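Local coordinates for protein 4-methyl-5(B-hydroxyethyl)-thiazole monophosphate biosynthesis enzyme (Vibrio cholerae O1 biovar El Tor, PDB 3OT1) that is of unknown function but belongs to the DJ-1/PfpI superfamily and may be an enzyme of hydroxyethylthiazole monophosphate biosynthesis, at residues Met173-Ala178 with Gly202-Gln207; Ala108-Thr113 with Gly164-Phe169; Gly82-Phe87 with Pro114-Ala119. One frame throughout, in Å; residues are numbered along the deposited sequence.

Contact 1: residues Met173-Ala178 with Gly202-Gln207; sequences MIALLA and GFIDAQ
Ala-175 and Leu-176, on the C-terminal turns of helix 166-178, meet Phe-203 and Ile-204 of the chain's last modelled loop. The side chains meet through apolar atoms, with no hydrogen bond between the segments. Leu-176 comes to the rim of the Phe-203 ring rather than over it: its branch carbon CG lies close to the ring plane, 3.9 Å from Phe-203 CE2, and the two side chains run at about a right angle. The phenyl ring gets there because CG of Phe-203 stands anti to the backbone N (chi1 178°), which carries it out from the loop toward the helix. One methyl of the same leucine, Leu-176 CD2, reaches Ile-204 CD1 at 4.0 Å, so one side chain touches both loop residues. Ala-175 is the buried member of the group. Its CB sits 4.0 Å from Ile-204 CG1 and 4.2 Å from Phe-203 CD2, while its carbonyl O is 3.8 Å from Ile-204 CD1.

The side-chain hydrogen bond of this region lies within the loop. The Gln-207 side chain folds back so that NE2 donates to Phe-203 O over 2.8 Å, nearly straight at 163°, with the donor tilted 25° from the carbonyl plane. The same nitrogen rides above one face of the Phe-203 ring, off toward the rim, and a type I turn runs from Ile-204 to Gln-207. Tyr-151 of strand 149-152 also touches Leu-176, Phe-203 and Gln-207, and Val-180 of helix 180-187 touches Ile-204.

This is peripheral packing in an alpha/beta sandwich of the DJ-1 type: the C-terminal tail, after helix 194-201, lies against the end of helix 166-178 beside strand 149-152, outermost in this chain's sheet.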
HETATM    1  N   MSE A 173     -14.962  -2.925  -0.963  1.00  5.63           N
HETATM    2  CA  MSE A 173     -15.664  -1.969  -0.113  1.00  5.99           C
HETATM    3  C   MSE A 173     -16.370  -0.909  -0.944  1.00  5.78           C
HETATM    4  O   MSE A 173     -17.527  -0.589  -0.698  1.00  6.57           O
HETATM    5  CB  MSE A 173     -14.712  -1.253   0.842  1.00  7.12           C
HETATM    6  CG  MSE A 173     -14.173  -2.026   2.013  1.00  8.65           C
HETATM    7 SE   MSE A 173     -13.140  -0.934   3.204  1.00 14.23          SE
HETATM    8  CE  MSE A 173     -14.442  -0.026   3.529  1.00  7.48           C
ATOM      9  N   ILE A 174     -15.676  -0.361  -1.921  1.00  5.42           N
ATOM     10  CA  ILE A 174     -16.291   0.618  -2.815  1.00  6.19           C
ATOM     11  C   ILE A 174     -17.488   0.024  -3.541  1.00  5.82           C
ATOM     12  O   ILE A 174     -18.548   0.664  -3.635  1.00  6.28           O
ATOM     13  CB  ILE A 174     -15.277   1.183  -3.821  1.00  5.38           C
ATOM     14  CG1 ILE A 174     -14.179   1.978  -3.110  1.00  6.27           C
ATOM     15  CG2 ILE A 174     -15.967   2.089  -4.851  1.00  6.33           C
ATOM     16  CD1 ILE A 174     -12.900   2.126  -3.957  1.00  8.78           C
ATOM     17  N   ALA A 175     -17.324  -1.183  -4.071  1.00  5.27           N
ATOM     18  CA  ALA A 175     -18.417  -1.834  -4.790  1.00  5.72           C
ATOM     19  C   ALA A 175     -19.653  -1.965  -3.887  1.00  6.15           C
ATOM     20  O   ALA A 175     -20.781  -1.683  -4.337  1.00  7.56           O
ATOM     21  CB  ALA A 175     -17.983  -3.169  -5.337  1.00  6.91           C
ATOM     22  N   LEU A 176     -19.455  -2.366  -2.633  1.00  6.37           N
ATOM     23  CA  LEU A 176     -20.567  -2.533  -1.691  1.00  7.28           C
ATOM     24  C   LEU A 176     -21.216  -1.217  -1.328  1.00  7.43           C
ATOM     25  O   LEU A 176     -22.439  -1.125  -1.215  1.00  9.55           O
ATOM     26  CB  LEU A 176     -20.083  -3.237  -0.418  1.00  7.95           C
ATOM     27  CG  LEU A 176     -19.743  -4.710  -0.595  1.00  8.36           C
ATOM     28  CD1 LEU A 176     -18.939  -5.221   0.564  1.00 10.25           C
ATOM     29  CD2 LEU A 176     -21.000  -5.559  -0.788  1.00 10.34           C
ATOM     30  N   LEU A 177     -20.405  -0.194  -1.105  1.00  7.18           N
ATOM     31  CA  LEU A 177     -20.913   1.092  -0.593  1.00  8.31           C
ATOM     32  C   LEU A 177     -21.484   1.986  -1.691  1.00  8.34           C
ATOM     33  O   LEU A 177     -22.398   2.763  -1.441  1.00 10.19           O
ATOM     34  CB  LEU A 177     -19.817   1.840   0.149  1.00  8.49           C
ATOM     35  CG  LEU A 177     -19.395   1.223   1.483  1.00  8.42           C
ATOM     36  CD1 LEU A 177     -18.121   1.850   1.996  1.00 10.12           C
ATOM     37  CD2 LEU A 177     -20.524   1.338   2.494  1.00 11.39           C
ATOM     38  N   ALA A 178     -20.939   1.912  -2.892  1.00  8.15           N
ATOM     39  CA  ALA A 178     -21.215   2.892  -3.943  1.00  8.82           C
ATOM     40  C   ALA A 178     -21.481   2.273  -5.297  1.00  8.91           C
ATOM     41  O   ALA A 178     -21.758   3.011  -6.230  1.00  9.88           O
ATOM     42  CB  ALA A 178     -20.085   3.903  -4.060  1.00 10.44           C
ATOM     43  N   GLY A 202     -16.914  -8.875 -11.207  1.00 14.39           N
ATOM     44  CA  GLY A 202     -17.927  -9.878 -10.897  1.00 14.48           C
ATOM     45  C   GLY A 202     -18.373  -9.944  -9.451  1.00 13.70           C
ATOM     46  O   GLY A 202     -19.229 -10.757  -9.099  1.00 13.51           O
ATOM     47  N   PHE A 203     -17.812  -9.081  -8.604  1.00 13.22           N
ATOM     48  CA  PHE A 203     -17.973  -9.213  -7.151  1.00 12.98           C
ATOM     49  C   PHE A 203     -19.419  -9.062  -6.696  1.00 12.91           C
ATOM     50  O   PHE A 203     -19.907  -9.860  -5.908  1.00 14.20           O
ATOM     51  CB  PHE A 203     -17.087  -8.206  -6.418  1.00 12.47           C
ATOM     52  CG  PHE A 203     -17.237  -8.256  -4.924  1.00 14.07           C
ATOM     53  CD1 PHE A 203     -16.834  -9.358  -4.195  1.00 16.54           C
ATOM     54  CD2 PHE A 203     -17.820  -7.212  -4.252  1.00 14.19           C
ATOM     55  CE1 PHE A 203     -17.000  -9.382  -2.826  1.00 18.08           C
ATOM     56  CE2 PHE A 203     -17.978  -7.252  -2.897  1.00 15.90           C
ATOM     57  CZ  PHE A 203     -17.571  -8.329  -2.200  1.00 15.45           C
ATOM     58  N   ILE A 204     -20.104  -8.023  -7.163  1.00 12.75           N
ATOM     59  CA  ILE A 204     -21.483  -7.814  -6.728  1.00 13.91           C
ATOM     60  C   ILE A 204     -22.414  -8.892  -7.317  1.00 15.31           C
ATOM     61  O   ILE A 204     -23.321  -9.372  -6.629  1.00 16.30           O
ATOM     62  CB  ILE A 204     -21.985  -6.399  -7.068  1.00 13.76           C
ATOM     63  CG1 ILE A 204     -21.157  -5.354  -6.297  1.00 12.58           C
ATOM     64  CG2 ILE A 204     -23.483  -6.268  -6.742  1.00 15.07           C
ATOM     65  CD1 ILE A 204     -21.185  -5.456  -4.782  1.00 13.48           C
ATOM     66  N   ASP A 205     -22.189  -9.267  -8.577  1.00 16.14           N
ATOM     67  CA  ASP A 205     -22.978 -10.336  -9.200  1.00 18.32           C
ATOM     68  C   ASP A 205     -22.880 -11.628  -8.403  1.00 19.52           C
ATOM     69  O   ASP A 205     -23.872 -12.368  -8.286  1.00 20.94           O
ATOM     70  CB  ASP A 205     -22.526 -10.571 -10.642  1.00 18.46           C
ATOM     71  CG  ASP A 205     -23.012  -9.483 -11.605  1.00 20.75           C
ATOM     72  OD1 ASP A 205     -23.910  -8.690 -11.236  1.00 22.72           O
ATOM     73  OD2 ASP A 205     -22.486  -9.415 -12.736  1.00 24.00           O
ATOM     74  N   ALA A 206     -21.706 -11.895  -7.837  1.00 20.57           N
ATOM     75  CA  ALA A 206     -21.492 -13.090  -7.020  1.00 21.60           C
ATOM     76  C   ALA A 206     -22.259 -13.074  -5.687  1.00 23.30           C
ATOM     77  O   ALA A 206     -22.272 -14.088  -4.988  1.00 24.38           O
ATOM     78  CB  ALA A 206     -20.002 -13.295  -6.767  1.00 21.35           C
ATOM     79  N   GLN A 207     -22.903 -11.956  -5.335  1.00 24.16           N
ATOM     80  CA  GLN A 207     -23.703 -11.889  -4.094  1.00 25.00           C
ATOM     81  C   GLN A 207     -25.174 -12.279  -4.298  1.00 25.65           C
ATOM     82  O   GLN A 207     -25.738 -12.126  -5.387  1.00 26.51           O
ATOM     83  CB  GLN A 207     -23.614 -10.493  -3.456  1.00 25.00           C
ATOM     84  CG  GLN A 207     -22.185  -9.949  -3.310  1.00 24.34           C
ATOM     85  CD  GLN A 207     -21.207 -10.956  -2.721  1.00 24.00           C
ATOM     86  OE1 GLN A 207     -21.494 -11.598  -1.702  1.00 25.77           O
ATOM     87  NE2 GLN A 207     -20.051 -11.110  -3.362  1.00 22.41           N
TER

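Contact 2: residues Ala108-Thr113 with Gly164-Phe169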
ATOM      1  N   ALA A 108     -15.501  -3.666   7.925  1.00  5.34           N
ATOM      2  CA  ALA A 108     -14.542  -4.332   7.050  1.00  5.23           C
ATOM      3  C   ALA A 108     -13.248  -4.514   7.821  1.00  5.41           C
ATOM      4  O   ALA A 108     -12.829  -3.598   8.505  1.00  6.53           O
ATOM      5  CB  ALA A 108     -14.317  -3.467   5.806  1.00  6.67           C
ATOM      6  N   ALA A 109     -12.621  -5.670   7.719  1.00  5.18           N
ATOM      7  CA  ALA A 109     -11.372  -5.916   8.420  1.00  5.23           C
ATOM      8  C   ALA A 109     -10.487  -6.874   7.656  1.00  5.27           C
ATOM      9  O   ALA A 109     -10.963  -7.762   6.962  1.00  5.56           O
ATOM     10  CB  ALA A 109     -11.645  -6.474   9.821  1.00  6.59           C
ATOM     11  N   ILE A 110      -9.175  -6.714   7.815  1.00  5.01           N
ATOM     12  CA  ILE A 110      -8.216  -7.479   7.050  1.00  4.85           C
ATOM     13  C   ILE A 110      -7.139  -8.066   7.945  1.00  5.17           C
ATOM     14  O   ILE A 110      -6.836  -7.544   9.014  1.00  5.90           O
ATOM     15  CB  ILE A 110      -7.628  -6.588   5.915  1.00  5.09           C
ATOM     16  CG1 ILE A 110      -6.762  -7.357   4.906  1.00  5.73           C
ATOM     17  CG2 ILE A 110      -6.910  -5.372   6.478  1.00  5.72           C
ATOM     18  CD1 ILE A 110      -6.531  -6.590   3.622  1.00  6.28           C
ATOM     19  N   CYS A 111      -6.510  -9.119   7.418  1.00  5.85           N
ATOM     20  CA  CYS A 111      -5.289  -9.667   7.975  1.00  6.43           C
ATOM     21  C   CYS A 111      -5.489 -10.257   9.382  1.00  6.45           C
ATOM     22  O   CYS A 111      -6.339 -11.121   9.552  1.00  6.75           O
ATOM     23  CB  CYS A 111      -4.244  -8.531   7.888  1.00  7.43           C
ATOM     24  SG  CYS A 111      -2.577  -8.787   8.403  1.00  9.23           S
ATOM     25  N   ALA A 112      -4.712  -9.835  10.372  1.00  6.49           N
ATOM     26  CA  ALA A 112      -4.822 -10.408  11.709  1.00  7.57           C
ATOM     27  C   ALA A 112      -6.115 -10.027  12.422  1.00  6.49           C
ATOM     28  O   ALA A 112      -6.506 -10.678  13.387  1.00  7.26           O
ATOM     29  CB  ALA A 112      -3.608 -10.005  12.573  1.00  8.46           C
ATOM     30  N   THR A 113      -6.741  -8.932  12.019  1.00  5.71           N
ATOM     31  CA  THR A 113      -7.813  -8.364  12.810  1.00  5.94           C
ATOM     32  C   THR A 113      -9.032  -9.266  12.995  1.00  6.02           C
ATOM     33  O   THR A 113      -9.534  -9.351  14.093  1.00  6.32           O
ATOM     34  CB  THR A 113      -8.131  -6.958  12.284  1.00  6.14           C
ATOM     35  OG1 THR A 113      -6.985  -6.147  12.566  1.00  6.64           O
ATOM     36  CG2 THR A 113      -9.356  -6.380  12.930  1.00  7.15           C
ATOM     37  N   GLY A 164      -1.305  -8.446   0.248  1.00  5.43           N
ATOM     38  CA  GLY A 164      -1.539  -8.716  -1.156  1.00  6.03           C
ATOM     39  C   GLY A 164      -2.987  -8.810  -1.570  1.00  5.33           C
ATOM     40  O   GLY A 164      -3.267  -8.923  -2.766  1.00  5.91           O
ATOM     41  N   THR A 165      -3.917  -8.751  -0.609  1.00  5.45           N
ATOM     42  CA  THR A 165      -5.349  -8.666  -0.909  1.00  4.88           C
ATOM     43  C   THR A 165      -5.944  -7.307  -0.568  1.00  4.73           C
ATOM     44  O   THR A 165      -7.146  -7.111  -0.738  1.00  5.20           O
ATOM     45  CB  THR A 165      -6.165  -9.786  -0.191  1.00  5.36           C
ATOM     46  OG1 THR A 165      -6.182  -9.527   1.212  1.00  5.33           O
ATOM     47  CG2 THR A 165      -5.615 -11.187  -0.496  1.00  6.71           C
ATOM     48  N   ALA A 166      -5.138  -6.360  -0.104  1.00  4.63           N
ATOM     49  CA  ALA A 166      -5.666  -5.125   0.421  1.00  5.16           C
ATOM     50  C   ALA A 166      -6.350  -4.275  -0.662  1.00  4.52           C
ATOM     51  O   ALA A 166      -7.363  -3.646  -0.403  1.00  4.86           O
ATOM     52  CB  ALA A 166      -4.596  -4.328   1.166  1.00  5.97           C
ATOM     53  N   LEU A 167      -5.753  -4.215  -1.855  1.00  5.32           N
ATOM     54  CA  LEU A 167      -6.369  -3.479  -2.941  0.60  5.73           C
ATOM     55  C   LEU A 167      -7.721  -4.105  -3.337  1.00  4.61           C
ATOM     56  O   LEU A 167      -8.730  -3.414  -3.507  1.00  4.97           O
ATOM     57  CB  LEU A 167      -5.393  -3.438  -4.092  0.60  6.69           C
ATOM     58  CG  LEU A 167      -5.782  -2.624  -5.297  0.60  8.76           C
ATOM     59  CD1 LEU A 167      -6.304  -1.272  -4.896  0.60  9.40           C
ATOM     60  CD2 LEU A 167      -4.583  -2.501  -6.249  0.60 10.13           C
ATOM     61  N   GLU A 168      -7.745  -5.433  -3.472  1.00  5.18           N
ATOM     62  CA  GLU A 168      -8.978  -6.154  -3.769  1.00  5.00           C
ATOM     63  C   GLU A 168     -10.039  -5.869  -2.713  1.00  4.49           C
ATOM     64  O   GLU A 168     -11.202  -5.651  -3.038  1.00  5.37           O
ATOM     65  CB  GLU A 168      -8.700  -7.660  -3.811  1.00  5.53           C
ATOM     66  CG  GLU A 168      -7.853  -8.089  -4.981  1.00  6.09           C
ATOM     67  CD  GLU A 168      -7.138  -9.392  -4.696  1.00  6.62           C
ATOM     68  OE1 GLU A 168      -7.786 -10.442  -4.759  1.00  8.75           O
ATOM     69  OE2 GLU A 168      -5.933  -9.368  -4.378  1.00  7.83           O
ATOM     70  N   PHE A 169      -9.641  -5.852  -1.458  1.00  4.60           N
ATOM     71  CA  PHE A 169     -10.524  -5.582  -0.321  1.00  4.85           C
ATOM     72  C   PHE A 169     -11.088  -4.167  -0.386  1.00  4.73           C
ATOM     73  O   PHE A 169     -12.303  -3.964  -0.217  1.00  4.77           O
ATOM     74  CB  PHE A 169      -9.685  -5.817   0.942  1.00  5.35           C
ATOM     75  CG  PHE A 169     -10.255  -5.311   2.245  1.00  4.92           C
ATOM     76  CD1 PHE A 169     -11.288  -5.969   2.891  1.00  5.18           C
ATOM     77  CD2 PHE A 169      -9.651  -4.261   2.902  1.00  5.23           C
ATOM     78  CE1 PHE A 169     -11.690  -5.577   4.129  1.00  5.77           C
ATOM     79  CE2 PHE A 169     -10.078  -3.848   4.140  1.00  6.37           C
ATOM     80  CZ  PHE A 169     -11.109  -4.508   4.750  1.00  6.01           C
TER
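Thr-165, just ahead of helix 166-178, is the first residue of its segment to meet Ile-110, at the end of strand 106-110. Its OG1 lies 3.8 Å from Ile-110 CD1, and the two side chains pass alongside one another, pointing opposite ways. This is packing against the hydroxyl rather than a bond to it, since OG1 is engaged by Ser-160 OG and the backbone N of Gly-162.

At Ala-166 the same methyl presses against the backbone: Ile-110 CD1 is 3.6 Å from Ala-166 CA and 3.9 Å from its CB. Ile-110 extends this far because CG1 is anti to the backbone N (chi1 -171°) and the chain stays extended beyond it. Ile-110 ends the strand and opens a type II' turn, in which Cys-111 has a positive phi (65°). A strand ending this way and leading straight into helix 113-119 matches the strand-turn-helix nucleophile elbow of the DJ-1/PfpI and class I glutamine amidotransferase folds, so Ile-110 joins the strand end of that elbow to helix 166-178. Glu-24 of helix 22-34 touches both Ile-110 and Cys-111.

One helical turn on, Phe-169 hydrogen-bonds through its N to Thr-165 O and sends its ring across to the strand. Ile-110 CB stands over one ring face in a CH-pi contact, 4.2 Å from the centroid and 16° off the normal, displaced toward the rim, while Ile-110 CD1 is 4.0 Å from Phe-169 CD2. The far end of the ring meets the strand at Ala-109 N and at the Ala-108 methyl: Ala-109 N lies at its edge, near the plane, 3.5 Å from Phe-169 CZ, and Ala-108 CB approaches CZ obliquely, also at 3.5 Å.

Contact 3: residues Gly82-Phe87 with Pro114-Ala119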
ATOM      1  N   GLY A  82       0.614  -6.504  15.930  1.00  6.84           N
ATOM      2  CA  GLY A  82       0.588  -5.569  17.051  1.00  7.07           C
ATOM      3  C   GLY A  82      -0.611  -4.629  17.018  1.00  6.75           C
ATOM      4  O   GLY A  82      -1.200  -4.300  18.046  1.00  8.03           O
ATOM      5  N   GLY A  83      -0.961  -4.158  15.834  1.00  5.98           N
ATOM      6  CA  GLY A  83      -2.102  -3.271  15.666  1.00  6.26           C
ATOM      7  C   GLY A  83      -3.411  -3.965  16.008  1.00  6.14           C
ATOM      8  O   GLY A  83      -4.249  -3.396  16.706  1.00  5.96           O
ATOM      9  N   ALA A  84      -3.594  -5.188  15.521  1.00  5.96           N
ATOM     10  CA  ALA A  84      -4.798  -5.950  15.845  1.00  6.27           C
ATOM     11  C   ALA A  84      -4.896  -6.182  17.347  1.00  6.64           C
ATOM     12  O   ALA A  84      -5.978  -6.101  17.931  1.00  7.53           O
ATOM     13  CB  ALA A  84      -4.819  -7.253  15.112  1.00  7.35           C
ATOM     14  N   GLN A  85      -3.770  -6.462  18.006  1.00  6.89           N
ATOM     15  CA  GLN A  85      -3.785  -6.663  19.466  0.64  7.63           C
ATOM     16  C   GLN A  85      -4.170  -5.360  20.167  1.00  7.50           C
ATOM     17  O   GLN A  85      -4.913  -5.351  21.138  1.00  8.61           O
ATOM     18  CB  GLN A  85      -2.427  -7.160  19.981  0.65  8.62           C
ATOM     19  CG  GLN A  85      -2.026  -8.563  19.535  0.65  9.28           C
ATOM     20  CD  GLN A  85      -2.802  -9.679  20.212  0.65 12.53           C
ATOM     21  OE1 GLN A  85      -3.870  -9.458  20.761  0.65 15.34           O
ATOM     22  NE2 GLN A  85      -2.269 -10.893  20.154  0.65 14.41           N
ATOM     23  N   ALA A  86      -3.644  -4.240  19.679  1.00  7.01           N
ATOM     24  CA  ALA A  86      -4.004  -2.937  20.232  1.00  7.37           C
ATOM     25  C   ALA A  86      -5.499  -2.669  20.077  1.00  7.53           C
ATOM     26  O   ALA A  86      -6.143  -2.141  20.991  1.00  8.65           O
ATOM     27  CB  ALA A  86      -3.197  -1.816  19.591  1.00  8.37           C
ATOM     28  N   PHE A  87      -6.074  -3.043  18.938  1.00  6.80           N
ATOM     29  CA  PHE A  87      -7.505  -2.928  18.733  1.00  6.58           C
ATOM     30  C   PHE A  87      -8.275  -3.785  19.744  1.00  7.29           C
ATOM     31  O   PHE A  87      -9.275  -3.345  20.323  1.00  8.06           O
ATOM     32  CB  PHE A  87      -7.886  -3.356  17.311  1.00  6.52           C
ATOM     33  CG  PHE A  87      -7.490  -2.396  16.185  1.00  5.73           C
ATOM     34  CD1 PHE A  87      -6.978  -1.130  16.394  1.00  6.22           C
ATOM     35  CD2 PHE A  87      -7.675  -2.812  14.874  1.00  5.53           C
ATOM     36  CE1 PHE A  87      -6.661  -0.313  15.315  1.00  6.10           C
ATOM     37  CE2 PHE A  87      -7.359  -1.996  13.814  1.00  6.05           C
ATOM     38  CZ  PHE A  87      -6.846  -0.749  14.033  1.00  4.94           C
ATOM     39  N   PRO A 114      -9.512  -9.943  11.941  1.00  5.98           N
ATOM     40  CA  PRO A 114     -10.690 -10.812  12.193  1.00  6.41           C
ATOM     41  C   PRO A 114     -10.371 -11.903  13.221  1.00  7.40           C
ATOM     42  O   PRO A 114     -11.268 -12.309  13.963  1.00  9.17           O
ATOM     43  CB  PRO A 114     -11.007 -11.390  10.809  1.00  6.47           C
ATOM     44  CG  PRO A 114     -10.505 -10.312   9.845  1.00  6.36           C
ATOM     45  CD  PRO A 114      -9.222  -9.839  10.510  1.00  5.98           C
ATOM     46  N   ALA A 115      -9.136 -12.397  13.251  1.00  6.95           N
ATOM     47  CA  ALA A 115      -8.717 -13.423  14.220  1.00  7.78           C
ATOM     48  C   ALA A 115      -8.497 -12.845  15.616  1.00  8.12           C
ATOM     49  O   ALA A 115      -9.083 -13.317  16.600  1.00 10.70           O
ATOM     50  CB  ALA A 115      -7.464 -14.118  13.719  1.00  9.11           C
ATOM     51  N   LEU A 116      -7.633 -11.838  15.721  1.00  7.14           N
ATOM     52  CA  LEU A 116      -7.204 -11.332  17.014  1.00  7.82           C
ATOM     53  C   LEU A 116      -8.177 -10.363  17.661  1.00  8.12           C
ATOM     54  O   LEU A 116      -8.098 -10.153  18.883  1.00  9.38           O
ATOM     55  CB  LEU A 116      -5.815 -10.709  16.926  1.00  7.87           C
ATOM     56  CG  LEU A 116      -4.703 -11.661  16.499  1.00  9.53           C
ATOM     57  CD1 LEU A 116      -3.354 -10.938  16.535  1.00 10.07           C
ATOM     58  CD2 LEU A 116      -4.675 -12.924  17.356  1.00 13.05           C
ATOM     59  N   VAL A 117      -9.102  -9.799  16.871  1.00  7.50           N
ATOM     60  CA  VAL A 117     -10.141  -8.929  17.406  1.00  7.56           C
ATOM     61  C   VAL A 117     -11.498  -9.654  17.411  1.00  8.10           C
ATOM     62  O   VAL A 117     -12.061  -9.883  18.484  1.00  9.50           O
ATOM     63  CB  VAL A 117     -10.226  -7.577  16.686  1.00  7.05           C
ATOM     64  CG1 VAL A 117     -11.303  -6.715  17.373  1.00  8.28           C
ATOM     65  CG2 VAL A 117      -8.854  -6.893  16.684  1.00  8.57           C
ATOM     66  N   PHE A 118     -12.025 -10.017  16.249  1.00  7.93           N
ATOM     67  CA  PHE A 118     -13.399 -10.524  16.226  1.00  8.55           C
ATOM     68  C   PHE A 118     -13.534 -11.874  16.943  1.00  9.31           C
ATOM     69  O   PHE A 118     -14.392 -12.041  17.815  1.00 10.05           O
ATOM     70  CB  PHE A 118     -13.947 -10.673  14.809  1.00  8.27           C
ATOM     71  CG  PHE A 118     -13.963  -9.411  13.973  1.00  7.61           C
ATOM     72  CD1 PHE A 118     -13.917  -8.130  14.522  1.00  7.76           C
ATOM     73  CD2 PHE A 118     -14.059  -9.539  12.587  1.00  8.39           C
ATOM     74  CE1 PHE A 118     -13.942  -7.020  13.687  1.00  8.31           C
ATOM     75  CE2 PHE A 118     -14.103  -8.438  11.787  1.00  8.54           C
ATOM     76  CZ  PHE A 118     -14.045  -7.190  12.319  1.00  7.90           C
ATOM     77  N   ALA A 119     -12.691 -12.833  16.570  1.00 10.68           N
ATOM     78  CA  ALA A 119     -12.782 -14.164  17.144  1.00 11.32           C
ATOM     79  C   ALA A 119     -12.485 -14.100  18.646  1.00 12.21           C
ATOM     80  O   ALA A 119     -13.210 -14.717  19.427  1.00 14.35           O
ATOM     81  CB  ALA A 119     -11.902 -15.134  16.405  1.00 11.66           C
TER
HETATM   82  O   HOH W   1      -6.364 -10.872  20.847  1.00 17.10           O
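Side by side behind two neighbouring parallel strands of the DJ-1-type alpha/beta sandwich, helix 81-88 and helix 113-119 pack through Ala-84, Gln-85 and Phe-87 against Leu-116 and Val-117. Helix 113-119 follows the turn that matches the family's nucleophile elbow. The short segments run almost parallel, 6° apart, with axes approaching to 8.3 Å, a close spacing, with the small Ala-84 at the nearest backbone approach: Ala-84 CB meets Leu-116 CB at 4.0 Å.

Val-117 fills the next position with a single branch. With CG1 anti to the backbone N (chi1 -177°), CG2 is turned to the facing helix, where it lies 3.2 Å from Ala-84 O, a tight approach of a methyl to a carbonyl, and 3.7 Å from Phe-87 CB. Only the stem of Phe-87 is used here; its ring leads away from helix 113-119, and one of its faces lies near Gly-83 O, one turn back on its own helix. Leu-94 and Ile-97 of helix 91-102 also pack on Val-117, so the valine sits among three helices.

Helix 113-119 contains a wider, pi-type turn, in which Ala-119 N bonds to Pro-114 O and which includes Leu-116 and Val-117.

At the exposed Gln-85 the contact becomes mixed. This side chain starts out away from the other helix, but it bends at chi2 (-73°) and brings the amide back across Leu-116, with Gln-85 NE2 3.8 Å from Leu-116 CD1. A second conformer of Gln-85 is also modelled, so the polar link holds for this one: a water donates to Gln-85 OE1 at 2.9 Å and to the backbone Leu-116 O at 2.7 Å.

Along the chain contact 3 and contact 2 interleave, segments 82-87, 108-113, 114-119 and 164-169 alternating between them, whereas contact 1 opens after both have closed. Contacts 2 and 3 have centres about 13 Å apart and meet at the turn joining strand 106-110 to helix 113-119: Thr-113 OG1 is 3.5 Å from Ala-84 CB, and Ala-109 CB 3.5 Å from Phe-118 CZ. Contacts 1 and 2 share helix 166-178. Their centres are about 15 Å apart, and they touch where Met-173 SE, a selenomethionine, lies 3.8 Å from Ala-108 CB. Contacts 1 and 3, centres about 25 Å apart, fall on opposite sides of the chain's centre. Strand 106-110 is thus packed by helices from both faces of the central sheet.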